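Local coordinates for protein inosine-uridine preferring nucleoside hydrolase (Gardnerella vaginalis 315-A, PDB 6BA1) that belongs to the nucleoside hydrolase family of alpha/beta proteins and binds a calcium ion near the C-terminal ends of strands in its central, mostly parallel sheet, at residues Tyr127-Pro132 with Gly151-Met156; Thr192-Asp197 with Pro249-Val254; Lys210-Leu215 with Glu308-Ile313. All coordinates share one frame; numbering follows the deposited sequence.

Contact 1. Residues Tyr127-Pro132 with Gly151-Met156; sequences YVPTGP and GKIVLM. With CA (calcium ion), chain S.
Tyr127 O is gripped twice from the neighbouring strand: Val154 N donates a hydrogen bond to Tyr127 O over 3.1 Å, and Ile153 CA adds a CH...O contact to the same oxygen at 3.2 Å. On either side of this bond the ladder continues, with Tyr127 N bonded to Lys152 O and Met156 N reaching Pro129 O at 3.2 Å. The strands run parallel, 14° between their directions. Tyr127 and Ile153 lie side by side on one face of the sheet, pointing the same way. With CG anti to the backbone N (chi1 173°), the tyrosine ring presents its edge to the methyl Ile153 CG2, CD2 being 4.0 Å from it; that methyl also touches Pro129 CD, while the phenol OH is bonded to Asp10. Pro129 CG rests on Leu155 CB at 3.7 Å. Val128 and Val154 meet on the face covered by helix 247-256, where Val128 packs on Val252. Beyond the ladder, the side chains of Thr130 and Met156 cross at about a right angle, Thr130 CG2 lying on Met156 CB, and Thr130 O binds calcium at 2.6 Å alongside Asp12, Asp17 and Asp248. Two adjacent parallel strands joined through helices 134-142 and 146-149 make a beta-alpha-beta unit, and a metal held by the loop after a strand is characteristic of the nucleoside hydrolase fold.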
ATOM      1  N   TYR A 127       7.807   4.401 -22.795  1.00 24.21           N
ATOM      2  CA  TYR A 127       8.576   3.175 -22.543  1.00 23.67           C
ATOM      3  C   TYR A 127       7.801   2.287 -21.573  1.00 22.65           C
ATOM      4  O   TYR A 127       7.489   2.717 -20.487  1.00 22.57           O
ATOM      5  CB  TYR A 127       9.957   3.558 -21.998  1.00 24.39           C
ATOM      6  CG  TYR A 127      10.836   2.415 -21.534  1.00 24.06           C
ATOM      7  CD1 TYR A 127      11.593   1.664 -22.423  1.00 24.33           C
ATOM      8  CD2 TYR A 127      10.947   2.122 -20.183  1.00 23.69           C
ATOM      9  CE1 TYR A 127      12.420   0.630 -21.981  1.00 24.24           C
ATOM     10  CE2 TYR A 127      11.762   1.102 -19.725  1.00 23.57           C
ATOM     11  CZ  TYR A 127      12.498   0.357 -20.619  1.00 23.85           C
ATOM     12  OH  TYR A 127      13.300  -0.643 -20.112  1.00 23.90           O
ATOM     13  N   VAL A 128       7.499   1.057 -21.974  1.00 22.07           N
ATOM     14  CA  VAL A 128       6.585   0.170 -21.242  1.00 21.31           C
ATOM     15  C   VAL A 128       7.281  -1.157 -20.942  1.00 21.02           C
ATOM     16  O   VAL A 128       7.137  -2.117 -21.687  1.00 20.92           O
ATOM     17  CB  VAL A 128       5.291  -0.056 -22.053  1.00 21.17           C
ATOM     18  CG1 VAL A 128       4.375  -1.091 -21.398  1.00 20.63           C
ATOM     19  CG2 VAL A 128       4.567   1.269 -22.241  1.00 21.61           C
ATOM     20  N   PRO A 129       8.053  -1.210 -19.847  1.00 21.04           N
ATOM     21  CA  PRO A 129       8.816  -2.399 -19.473  1.00 20.97           C
ATOM     22  C   PRO A 129       8.021  -3.395 -18.662  1.00 20.47           C
ATOM     23  O   PRO A 129       7.592  -3.071 -17.573  1.00 20.33           O
ATOM     24  CB  PRO A 129       9.947  -1.819 -18.625  1.00 21.45           C
ATOM     25  CG  PRO A 129       9.330  -0.630 -17.994  1.00 21.49           C
ATOM     26  CD  PRO A 129       8.352  -0.073 -18.964  1.00 21.39           C
ATOM     27  N   THR A 130       7.839  -4.600 -19.184  1.00 20.39           N
ATOM     28  CA  THR A 130       7.147  -5.667 -18.454  1.00 20.16           C
ATOM     29  C   THR A 130       8.077  -6.860 -18.191  1.00 20.47           C
ATOM     30  O   THR A 130       7.643  -8.022 -18.115  1.00 20.56           O
ATOM     31  CB  THR A 130       5.865  -6.107 -19.174  1.00 20.05           C
ATOM     32  OG1 THR A 130       6.189  -7.026 -20.220  1.00 20.36           O
ATOM     33  CG2 THR A 130       5.126  -4.910 -19.757  1.00 19.98           C
ATOM     34  N   GLY A 131       9.367  -6.547 -18.090  1.00 20.83           N
ATOM     35  CA  GLY A 131      10.343  -7.445 -17.509  1.00 21.27           C
ATOM     36  C   GLY A 131      11.034  -6.662 -16.407  1.00 21.45           C
ATOM     37  O   GLY A 131      10.578  -5.584 -16.034  1.00 21.20           O
ATOM     38  N   PRO A 132      12.136  -7.204 -15.877  1.00 22.05           N
ATOM     39  CA  PRO A 132      13.000  -6.474 -14.969  1.00 22.51           C
ATOM     40  C   PRO A 132      13.386  -5.084 -15.456  1.00 22.72           C
ATOM     41  O   PRO A 132      13.484  -4.828 -16.667  1.00 22.79           O
ATOM     42  CB  PRO A 132      14.229  -7.362 -14.887  1.00 23.36           C
ATOM     43  CG  PRO A 132      13.663  -8.741 -15.001  1.00 23.21           C
ATOM     44  CD  PRO A 132      12.474  -8.639 -15.919  1.00 22.47           C
ATOM     45  N   GLY A 151       8.621  11.061 -22.196  1.00 30.44           N
ATOM     46  CA  GLY A 151       7.190  11.320 -22.083  1.00 30.10           C
ATOM     47  C   GLY A 151       6.585  10.643 -20.878  1.00 28.89           C
ATOM     48  O   GLY A 151       6.116  11.321 -19.977  1.00 29.38           O
ATOM     49  N   LYS A 152       6.584   9.313 -20.884  1.00 27.48           N
ATOM     50  CA  LYS A 152       6.166   8.527 -19.729  1.00 26.43           C
ATOM     51  C   LYS A 152       6.652   7.078 -19.752  1.00 25.26           C
ATOM     52  O   LYS A 152       6.772   6.481 -20.793  1.00 24.95           O
ATOM     53  CB  LYS A 152       4.636   8.558 -19.554  1.00 26.11           C
ATOM     54  CG  LYS A 152       3.819   7.976 -20.689  1.00 25.61           C
ATOM     55  CD  LYS A 152       2.340   8.022 -20.340  1.00 25.52           C
ATOM     56  CE  LYS A 152       1.464   7.288 -21.337  1.00 25.06           C
ATOM     57  NZ  LYS A 152       0.148   6.936 -20.714  1.00 24.83           N
ATOM     58  N   ILE A 153       6.931   6.544 -18.569  1.00 24.79           N
ATOM     59  CA  ILE A 153       7.218   5.131 -18.365  1.00 23.78           C
ATOM     60  C   ILE A 153       5.986   4.498 -17.724  1.00 23.00           C
ATOM     61  O   ILE A 153       5.361   5.116 -16.875  1.00 23.30           O
ATOM     62  CB  ILE A 153       8.463   4.940 -17.471  1.00 24.04           C
ATOM     63  CG1 ILE A 153       9.699   5.534 -18.151  1.00 25.04           C
ATOM     64  CG2 ILE A 153       8.677   3.465 -17.152  1.00 23.13           C
ATOM     65  CD1 ILE A 153      10.870   5.773 -17.241  1.00 25.80           C
ATOM     66  N   VAL A 154       5.625   3.290 -18.140  1.00 22.19           N
ATOM     67  CA  VAL A 154       4.443   2.589 -17.624  1.00 21.64           C
ATOM     68  C   VAL A 154       4.765   1.107 -17.489  1.00 20.98           C
ATOM     69  O   VAL A 154       4.538   0.339 -18.408  1.00 20.69           O
ATOM     70  CB  VAL A 154       3.198   2.791 -18.536  1.00 21.71           C
ATOM     71  CG1 VAL A 154       1.984   2.060 -17.975  1.00 21.38           C
ATOM     72  CG2 VAL A 154       2.893   4.267 -18.737  1.00 22.56           C
ATOM     73  N   LEU A 155       5.296   0.713 -16.339  1.00 20.90           N
ATOM     74  CA  LEU A 155       5.778  -0.660 -16.133  1.00 20.50           C
ATOM     75  C   LEU A 155       4.699  -1.608 -15.640  1.00 20.18           C
ATOM     76  O   LEU A 155       3.659  -1.173 -15.151  1.00 20.30           O
ATOM     77  CB  LEU A 155       6.947  -0.667 -15.144  1.00 20.78           C
ATOM     78  CG  LEU A 155       6.622  -0.423 -13.664  1.00 20.99           C
ATOM     79  CD1 LEU A 155       6.579  -1.725 -12.868  1.00 20.76           C
ATOM     80  CD2 LEU A 155       7.614   0.535 -13.029  1.00 21.68           C
ATOM     81  N   MET A 156       4.967  -2.902 -15.791  1.00 19.95           N
ATOM     82  CA  MET A 156       4.220  -3.957 -15.111  1.00 19.89           C
ATOM     83  C   MET A 156       5.185  -4.600 -14.134  1.00 20.02           C
ATOM     84  O   MET A 156       6.265  -5.049 -14.515  1.00 20.07           O
ATOM     85  CB  MET A 156       3.626  -4.974 -16.102  1.00 19.81           C
ATOM     86  CG  MET A 156       3.684  -6.456 -15.703  1.00 19.96           C
ATOM     87  SD  MET A 156       3.039  -6.901 -14.072  1.00 20.26           S
ATOM     88  CE  MET A 156       3.751  -8.544 -13.865  1.00 20.60           C
TER
HETATM   89 CA    CA S 400       6.967 -10.524 -18.015  1.00 21.20          CA

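Contact 2. Residues Thr192-Asp197 with Pro249-Val254; sequences TMIGLD and PLAVAV
Ile194 lays its delta methyl against the side chain of Val254: the two residues reach toward each other tip to tip, with Ile194 CD1 3.4 Å from Val254 CB and both valine methyls close by. The same methyl also lies over the helix backbone, 3.8 Å from Ala251 CA. The isoleucine branches divide the work. CG1 stands anti to the carbonyl carbon (chi1 -74°) and carries CD1 to Val254 and Ala251, whereas CG2 turns to Leu250, meeting Leu250 CG at 4.0 Å, the two side chains crossing at about a right angle. Leu250 extends with its own CG opposite the backbone N (chi1 -176°), which brings its branch point to that methyl. Thr192, two residues before Ile194 and on the same side of the strand, adds a marginal touch from its methyl CG2 to Val254 CG1 at 4.4 Å. Leu250, Ala251 and Val254 thus form one side of helix 247-256, packed on the strand; the axes of 192-194 and 249-254 approach to 9.1 Å, with 145° between their directions. Nearby, Met156 of the adjoining strand widens the surface under this helix, touching Ala251, while Leu250 is also covered by Val198 and Thr199. This is helix-on-sheet packing of an alpha/beta fold, on the helix that contributes the calcium ligand Asp248. Its chemistry is wholly aliphatic across the two segments, so across them cohesion probably rests on the fit of apolar groups.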
ATOM      1  N   THR A 192       4.412   4.958 -14.064  1.00 23.35           N
ATOM      2  CA  THR A 192       3.114   4.462 -13.629  1.00 23.05           C
ATOM      3  C   THR A 192       3.270   2.969 -13.381  1.00 22.21           C
ATOM      4  O   THR A 192       3.420   2.199 -14.313  1.00 21.64           O
ATOM      5  CB  THR A 192       2.019   4.700 -14.690  1.00 23.06           C
ATOM      6  OG1 THR A 192       1.836   6.105 -14.879  1.00 24.03           O
ATOM      7  CG2 THR A 192       0.687   4.073 -14.276  1.00 22.91           C
ATOM      8  N   MET A 193       3.267   2.569 -12.116  1.00 22.30           N
ATOM      9  CA  MET A 193       3.388   1.156 -11.761  1.00 21.74           C
ATOM     10  C   MET A 193       2.044   0.468 -11.922  1.00 21.53           C
ATOM     11  O   MET A 193       1.059   0.925 -11.365  1.00 22.02           O
ATOM     12  CB  MET A 193       3.884   1.002 -10.325  1.00 22.12           C
ATOM     13  CG  MET A 193       4.043  -0.442  -9.876  1.00 21.76           C
ATOM     14  SD  MET A 193       4.630  -0.530  -8.183  1.00 22.43           S
ATOM     15  CE  MET A 193       3.561  -1.816  -7.542  1.00 22.41           C
ATOM     16  N   ILE A 194       2.014  -0.621 -12.686  1.00 20.99           N
ATOM     17  CA  ILE A 194       0.828  -1.464 -12.802  1.00 20.98           C
ATOM     18  C   ILE A 194       1.180  -2.823 -12.222  1.00 20.83           C
ATOM     19  O   ILE A 194       1.684  -3.701 -12.917  1.00 20.49           O
ATOM     20  CB  ILE A 194       0.309  -1.487 -14.250  1.00 20.80           C
ATOM     21  CG1 ILE A 194      -0.370  -0.149 -14.524  1.00 21.26           C
ATOM     22  CG2 ILE A 194      -0.702  -2.608 -14.488  1.00 20.88           C
ATOM     23  CD1 ILE A 194      -0.256   0.302 -15.942  1.00 21.18           C
ATOM     24  N   GLY A 195       0.921  -2.957 -10.922  1.00 21.26           N
ATOM     25  CA  GLY A 195       1.291  -4.137 -10.154  1.00 21.37           C
ATOM     26  C   GLY A 195       0.154  -5.114  -9.964  1.00 21.77           C
ATOM     27  O   GLY A 195      -0.918  -4.958 -10.547  1.00 21.92           O
ATOM     28  N   LEU A 196       0.406  -6.102  -9.111  1.00 22.12           N
ATOM     29  CA  LEU A 196      -0.512  -7.218  -8.889  1.00 22.72           C
ATOM     30  C   LEU A 196      -1.868  -6.761  -8.369  1.00 23.44           C
ATOM     31  O   LEU A 196      -2.896  -7.307  -8.770  1.00 23.91           O
ATOM     32  CB  LEU A 196       0.087  -8.223  -7.894  1.00 23.19           C
ATOM     33  CG  LEU A 196       1.389  -8.911  -8.294  1.00 22.80           C
ATOM     34  CD1 LEU A 196       1.765  -9.928  -7.218  1.00 23.57           C
ATOM     35  CD2 LEU A 196       1.286  -9.570  -9.703  1.00 22.48           C
ATOM     36  N   ASP A 197      -1.852  -5.759  -7.479  1.00 23.71           N
ATOM     37  CA  ASP A 197      -3.079  -5.109  -6.978  1.00 24.54           C
ATOM     38  C   ASP A 197      -4.117  -4.752  -8.055  1.00 24.57           C
ATOM     39  O   ASP A 197      -5.311  -4.661  -7.758  1.00 25.50           O
ATOM     40  CB  ASP A 197      -2.787  -3.879  -6.080  1.00 24.85           C
ATOM     41  CG  ASP A 197      -1.477  -3.174  -6.421  1.00 24.05           C
ATOM     42  OD1 ASP A 197      -0.713  -2.897  -5.466  1.00 24.33           O
ATOM     43  OD2 ASP A 197      -1.208  -2.911  -7.616  1.00 23.33           O
ATOM     44  N   PRO A 249       0.057  -7.139 -20.710  1.00 20.90           N
ATOM     45  CA  PRO A 249      -0.788  -6.380 -21.636  1.00 21.17           C
ATOM     46  C   PRO A 249      -1.419  -5.141 -21.033  1.00 21.12           C
ATOM     47  O   PRO A 249      -1.543  -4.120 -21.708  1.00 21.22           O
ATOM     48  CB  PRO A 249      -1.903  -7.364 -21.999  1.00 21.88           C
ATOM     49  CG  PRO A 249      -1.304  -8.690 -21.793  1.00 22.00           C
ATOM     50  CD  PRO A 249      -0.399  -8.537 -20.603  1.00 21.41           C
ATOM     51  N   LEU A 250      -1.820  -5.245 -19.767  1.00 21.12           N
ATOM     52  CA  LEU A 250      -2.501  -4.155 -19.090  1.00 21.28           C
ATOM     53  C   LEU A 250      -1.623  -2.919 -18.978  1.00 20.94           C
ATOM     54  O   LEU A 250      -2.121  -1.801 -19.084  1.00 21.26           O
ATOM     55  CB  LEU A 250      -2.976  -4.606 -17.710  1.00 21.49           C
ATOM     56  CG  LEU A 250      -3.811  -3.633 -16.871  1.00 21.92           C
ATOM     57  CD1 LEU A 250      -5.003  -3.074 -17.636  1.00 22.59           C
ATOM     58  CD2 LEU A 250      -4.278  -4.372 -15.629  1.00 22.32           C
ATOM     59  N   ALA A 251      -0.321  -3.124 -18.786  1.00 20.49           N
ATOM     60  CA  ALA A 251       0.636  -2.017 -18.805  1.00 20.37           C
ATOM     61  C   ALA A 251       0.583  -1.242 -20.116  1.00 20.64           C
ATOM     62  O   ALA A 251       0.586  -0.009 -20.122  1.00 20.94           O
ATOM     63  CB  ALA A 251       2.040  -2.530 -18.549  1.00 20.06           C
ATOM     64  N   VAL A 252       0.510  -1.978 -21.222  1.00 20.68           N
ATOM     65  CA  VAL A 252       0.411  -1.374 -22.553  1.00 21.08           C
ATOM     66  C   VAL A 252      -0.938  -0.670 -22.711  1.00 21.59           C
ATOM     67  O   VAL A 252      -0.996   0.450 -23.219  1.00 22.04           O
ATOM     68  CB  VAL A 252       0.614  -2.417 -23.675  1.00 21.19           C
ATOM     69  CG1 VAL A 252       0.461  -1.771 -25.045  1.00 21.75           C
ATOM     70  CG2 VAL A 252       1.986  -3.073 -23.552  1.00 20.89           C
ATOM     71  N   ALA A 253      -2.010  -1.323 -22.261  1.00 21.71           N
ATOM     72  CA  ALA A 253      -3.356  -0.745 -22.326  1.00 22.39           C
ATOM     73  C   ALA A 253      -3.464   0.595 -21.602  1.00 22.64           C
ATOM     74  O   ALA A 253      -4.159   1.500 -22.066  1.00 23.35           O
ATOM     75  CB  ALA A 253      -4.375  -1.730 -21.769  1.00 22.63           C
ATOM     76  N   VAL A 254      -2.771   0.712 -20.470  1.00 22.21           N
ATOM     77  CA  VAL A 254      -2.745   1.947 -19.674  1.00 22.57           C
ATOM     78  C   VAL A 254      -1.813   2.994 -20.297  1.00 22.75           C
ATOM     79  O   VAL A 254      -2.029   4.205 -20.131  1.00 23.45           O
ATOM     80  CB  VAL A 254      -2.351   1.649 -18.210  1.00 22.24           C
ATOM     81  CG1 VAL A 254      -2.142   2.927 -17.395  1.00 22.73           C
ATOM     82  CG2 VAL A 254      -3.412   0.777 -17.544  1.00 22.40           C
TER

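Contact 3. Residues Lys210-Leu215 with Glu308-Ile313; sequences KQWRDL and EFMTRI
Trp212 sets the side of its indole that runs from NE1 through CE2 and CZ2 to CH2 among three side chains of the facing helix, Phe309, Met310 and Ile313. Its CG lies beside the backbone N (chi1 -68°), which swings the ring across to helix 302-319, where CZ2 comes 3.5 Å from Ile313 CG2. Phe309 CE1 sits at the indole edge near its plane, 3.7 Å from Trp212 CZ2, and the two side chains cross at about a right angle. Met310 is folded, bent at both chi2 (-63°) and chi3 (-74°), so that the thioether curls back beside the indole: SD lies 4.7 Å from the centroid of the five-membered ring, an oblique Met-aromatic contact. The terminal methyl goes further, with CE 3.7 Å from Trp212 NE1 and 3.5 Å from the amide oxygen Gln211 OE1. Within its own helix, Phe309 is flanked by the same neighbours, with Ile313 CD1 over one face toward the rim and Met310 SD in the plane at its edge. Trp212 NE1 has a weak hydrogen bond to Ser314 OG, and Leu223 and Thr227 of helix 218-237 also touch the indole. The contact joins helix 206-213 to the C-terminal helix 302-319, away from the metal site. Chemically it is a cluster of aromatic, thioether and aliphatic groups with a polar margin at Gln211, consistent with dispersion and shape fitting as its main source of cohesion.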
ATOM      1  N   LYS A 210     -10.595 -19.715 -27.568  1.00 39.49           N
ATOM      2  CA  LYS A 210     -11.395 -20.374 -28.609  1.00 41.72           C
ATOM      3  C   LYS A 210     -11.872 -19.397 -29.691  1.00 41.63           C
ATOM      4  O   LYS A 210     -12.082 -19.810 -30.833  1.00 43.06           O
ATOM      5  CB  LYS A 210     -12.602 -21.103 -28.009  1.00 43.83           C
ATOM      6  N   GLN A 211     -12.044 -18.119 -29.337  1.00 40.14           N
ATOM      7  CA  GLN A 211     -12.387 -17.064 -30.311  1.00 39.94           C
ATOM      8  C   GLN A 211     -11.248 -16.784 -31.293  1.00 38.95           C
ATOM      9  O   GLN A 211     -11.498 -16.502 -32.470  1.00 39.72           O
ATOM     10  CB  GLN A 211     -12.766 -15.754 -29.611  1.00 38.67           C
ATOM     11  CG  GLN A 211     -14.026 -15.827 -28.757  1.00 39.87           C
ATOM     12  CD  GLN A 211     -14.265 -14.561 -27.957  1.00 38.61           C
ATOM     13  OE1 GLN A 211     -13.950 -13.457 -28.406  1.00 37.48           O
ATOM     14  NE2 GLN A 211     -14.818 -14.714 -26.764  1.00 38.98           N
ATOM     15  N   TRP A 212     -10.008 -16.840 -30.800  1.00 37.39           N
ATOM     16  CA  TRP A 212      -8.827 -16.689 -31.659  1.00 36.64           C
ATOM     17  C   TRP A 212      -8.641 -17.863 -32.630  1.00 38.37           C
ATOM     18  O   TRP A 212      -8.192 -17.661 -33.764  1.00 38.60           O
ATOM     19  CB  TRP A 212      -7.558 -16.501 -30.817  1.00 34.79           C
ATOM     20  CG  TRP A 212      -7.489 -15.194 -30.057  1.00 33.05           C
ATOM     21  CD1 TRP A 212      -8.161 -14.033 -30.332  1.00 32.80           C
ATOM     22  CD2 TRP A 212      -6.668 -14.919 -28.919  1.00 31.51           C
ATOM     23  NE1 TRP A 212      -7.832 -13.071 -29.415  1.00 31.26           N
ATOM     24  CE2 TRP A 212      -6.910 -13.583 -28.542  1.00 30.42           C
ATOM     25  CE3 TRP A 212      -5.760 -15.683 -28.167  1.00 31.10           C
ATOM     26  CZ2 TRP A 212      -6.267 -12.984 -27.445  1.00 28.95           C
ATOM     27  CZ3 TRP A 212      -5.116 -15.079 -27.081  1.00 29.60           C
ATOM     28  CH2 TRP A 212      -5.383 -13.749 -26.730  1.00 28.56           C
ATOM     29  N   ARG A 213      -8.976 -19.075 -32.184  1.00 39.74           N
ATOM     30  CA  ARG A 213      -8.974 -20.255 -33.061  1.00 41.81           C
ATOM     31  C   ARG A 213      -9.984 -20.134 -34.201  1.00 43.53           C
ATOM     32  O   ARG A 213      -9.702 -20.578 -35.318  1.00 44.73           O
ATOM     33  CB  ARG A 213      -9.270 -21.528 -32.268  1.00 43.18           C
ATOM     34  CG  ARG A 213      -8.180 -21.905 -31.292  1.00 41.98           C
ATOM     35  CD  ARG A 213      -8.382 -23.316 -30.774  1.00 43.84           C
ATOM     36  NE  ARG A 213      -7.585 -23.524 -29.569  1.00 42.67           N
ATOM     37  CZ  ARG A 213      -6.266 -23.697 -29.534  1.00 41.77           C
ATOM     38  NH1 ARG A 213      -5.538 -23.701 -30.651  1.00 41.89           N
ATOM     39  NH2 ARG A 213      -5.664 -23.870 -28.362  1.00 40.88           N
ATOM     40  N   ASP A 214     -11.141 -19.524 -33.917  1.00 43.77           N
ATOM     41  CA  ASP A 214     -12.206 -19.313 -34.919  1.00 45.51           C
ATOM     42  C   ASP A 214     -11.795 -18.420 -36.103  1.00 44.98           C
ATOM     43  O   ASP A 214     -12.410 -18.499 -37.169  1.00 46.73           O
ATOM     44  CB  ASP A 214     -13.474 -18.718 -34.270  1.00 45.81           C
ATOM     45  CG  ASP A 214     -14.146 -19.664 -33.273  1.00 47.09           C
ATOM     46  OD1 ASP A 214     -14.062 -20.901 -33.439  1.00 48.72           O
ATOM     47  OD2 ASP A 214     -14.778 -19.158 -32.321  1.00 46.63           O
ATOM     48  N   LEU A 215     -10.777 -17.577 -35.915  1.00 42.76           N
ATOM     49  CA  LEU A 215     -10.255 -16.719 -36.991  1.00 42.29           C
ATOM     50  C   LEU A 215      -9.460 -17.487 -38.065  1.00 43.35           C
ATOM     51  O   LEU A 215      -9.275 -16.974 -39.173  1.00 43.75           O
ATOM     52  CB  LEU A 215      -9.394 -15.593 -36.402  1.00 39.82           C
ATOM     53  CG  LEU A 215     -10.096 -14.659 -35.404  1.00 38.77           C
ATOM     54  CD1 LEU A 215      -9.091 -13.736 -34.743  1.00 36.51           C
ATOM     55  CD2 LEU A 215     -11.219 -13.865 -36.068  1.00 39.80           C
ATOM     56  N   GLU A 308     -11.359  -4.233 -24.776  1.00 28.82           N
ATOM     57  CA  GLU A 308     -10.296  -3.534 -25.519  1.00 27.93           C
ATOM     58  C   GLU A 308      -9.216  -4.522 -25.976  1.00 27.20           C
ATOM     59  O   GLU A 308      -8.767  -4.477 -27.118  1.00 27.26           O
ATOM     60  CB  GLU A 308      -9.665  -2.433 -24.643  1.00 27.06           C
ATOM     61  CG  GLU A 308      -9.261  -1.167 -25.378  1.00 27.02           C
ATOM     62  CD  GLU A 308     -10.448  -0.301 -25.789  1.00 28.34           C
ATOM     63  OE1 GLU A 308     -11.417  -0.188 -25.023  1.00 29.04           O
ATOM     64  OE2 GLU A 308     -10.407   0.288 -26.884  1.00 28.81           O
ATOM     65  N   PHE A 309      -8.826  -5.409 -25.062  1.00 26.69           N
ATOM     66  CA  PHE A 309      -7.839  -6.477 -25.291  1.00 26.17           C
ATOM     67  C   PHE A 309      -8.227  -7.403 -26.439  1.00 27.18           C
ATOM     68  O   PHE A 309      -7.438  -7.611 -27.360  1.00 27.00           O
ATOM     69  CB  PHE A 309      -7.676  -7.273 -23.986  1.00 25.86           C
ATOM     70  CG  PHE A 309      -6.724  -8.430 -24.058  1.00 25.54           C
ATOM     71  CD1 PHE A 309      -7.179  -9.703 -24.385  1.00 26.53           C
ATOM     72  CD2 PHE A 309      -5.388  -8.263 -23.723  1.00 24.44           C
ATOM     73  CE1 PHE A 309      -6.311 -10.782 -24.422  1.00 26.43           C
ATOM     74  CE2 PHE A 309      -4.508  -9.338 -23.758  1.00 24.32           C
ATOM     75  CZ  PHE A 309      -4.972 -10.601 -24.104  1.00 25.31           C
ATOM     76  N   MET A 310      -9.437  -7.953 -26.383  1.00 28.41           N
ATOM     77  CA  MET A 310      -9.900  -8.898 -27.404  1.00 29.65           C
ATOM     78  C   MET A 310     -10.163  -8.234 -28.756  1.00 30.26           C
ATOM     79  O   MET A 310      -9.843  -8.813 -29.790  1.00 30.75           O
ATOM     80  CB  MET A 310     -11.149  -9.647 -26.929  1.00 31.06           C
ATOM     81  CG  MET A 310     -10.909 -10.564 -25.737  1.00 30.85           C
ATOM     82  SD  MET A 310      -9.751 -11.910 -26.037  1.00 30.61           S
ATOM     83  CE  MET A 310     -10.740 -12.988 -27.055  1.00 32.78           C
ATOM     84  N   THR A 311     -10.731  -7.026 -28.746  1.00 30.37           N
ATOM     85  CA  THR A 311     -10.970  -6.252 -29.976  1.00 31.02           C
ATOM     86  C   THR A 311      -9.663  -5.988 -30.733  1.00 30.16           C
ATOM     87  O   THR A 311      -9.581  -6.230 -31.939  1.00 30.90           O
ATOM     88  CB  THR A 311     -11.670  -4.905 -29.678  1.00 31.27           C
ATOM     89  OG1 THR A 311     -12.926  -5.152 -29.040  1.00 32.34           O
ATOM     90  CG2 THR A 311     -11.918  -4.096 -30.955  1.00 32.12           C
ATOM     91  N   ARG A 312      -8.652  -5.505 -30.016  1.00 28.76           N
ATOM     92  CA  ARG A 312      -7.357  -5.186 -30.618  1.00 28.05           C
ATOM     93  C   ARG A 312      -6.611  -6.413 -31.135  1.00 28.09           C
ATOM     94  O   ARG A 312      -6.105  -6.400 -32.258  1.00 28.50           O
ATOM     95  CB  ARG A 312      -6.474  -4.430 -29.623  1.00 26.75           C
ATOM     96  CG  ARG A 312      -6.884  -2.981 -29.416  1.00 26.84           C
ATOM     97  CD  ARG A 312      -6.417  -2.441 -28.069  1.00 25.85           C
ATOM     98  NE  ARG A 312      -6.084  -1.017 -28.108  1.00 25.80           N
ATOM     99  CZ  ARG A 312      -6.961  -0.017 -28.224  1.00 26.60           C
ATOM    100  NH1 ARG A 312      -8.268  -0.242 -28.332  1.00 27.54           N
ATOM    101  NH2 ARG A 312      -6.519   1.232 -28.251  1.00 26.65           N
ATOM    102  N   ILE A 313      -6.553  -7.462 -30.318  1.00 27.85           N
ATOM    103  CA  ILE A 313      -5.770  -8.664 -30.638  1.00 27.95           C
ATOM    104  C   ILE A 313      -6.467  -9.548 -31.678  1.00 29.47           C
ATOM    105  O   ILE A 313      -5.803 -10.066 -32.582  1.00 29.90           O
ATOM    106  CB  ILE A 313      -5.392  -9.452 -29.365  1.00 27.29           C
ATOM    107  CG1 ILE A 313      -4.402  -8.627 -28.537  1.00 25.90           C
ATOM    108  CG2 ILE A 313      -4.778 -10.809 -29.706  1.00 27.78           C
ATOM    109  CD1 ILE A 313      -4.152  -9.141 -27.134  1.00 25.28           C
TER

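Contacts 1 and 2 are neighbours, their centres 9 Å apart. Strands 152-156 and 191-194 lie side by side in one sheet, where Leu155 O and Ile194 N, 3.0 Å apart, probably form a hydrogen bond, and Val154 CG1 packs 3.5 Å from Ile194 CD1. Contact 3 lies about 20 Å from contact 2, centre to centre, yet Pro249 CB touches Phe309 CE2 at 3.7 Å, so helix 247-256 bridges sheet and C-terminal helix. Contacts 1 and 3 do not touch, their nearest atoms being about 11 Å apart. Contact 1 supplies the calcium ligand Thr130; the side chains of Ala251 and Phe309 lie about 9 and 13 Å from the ion.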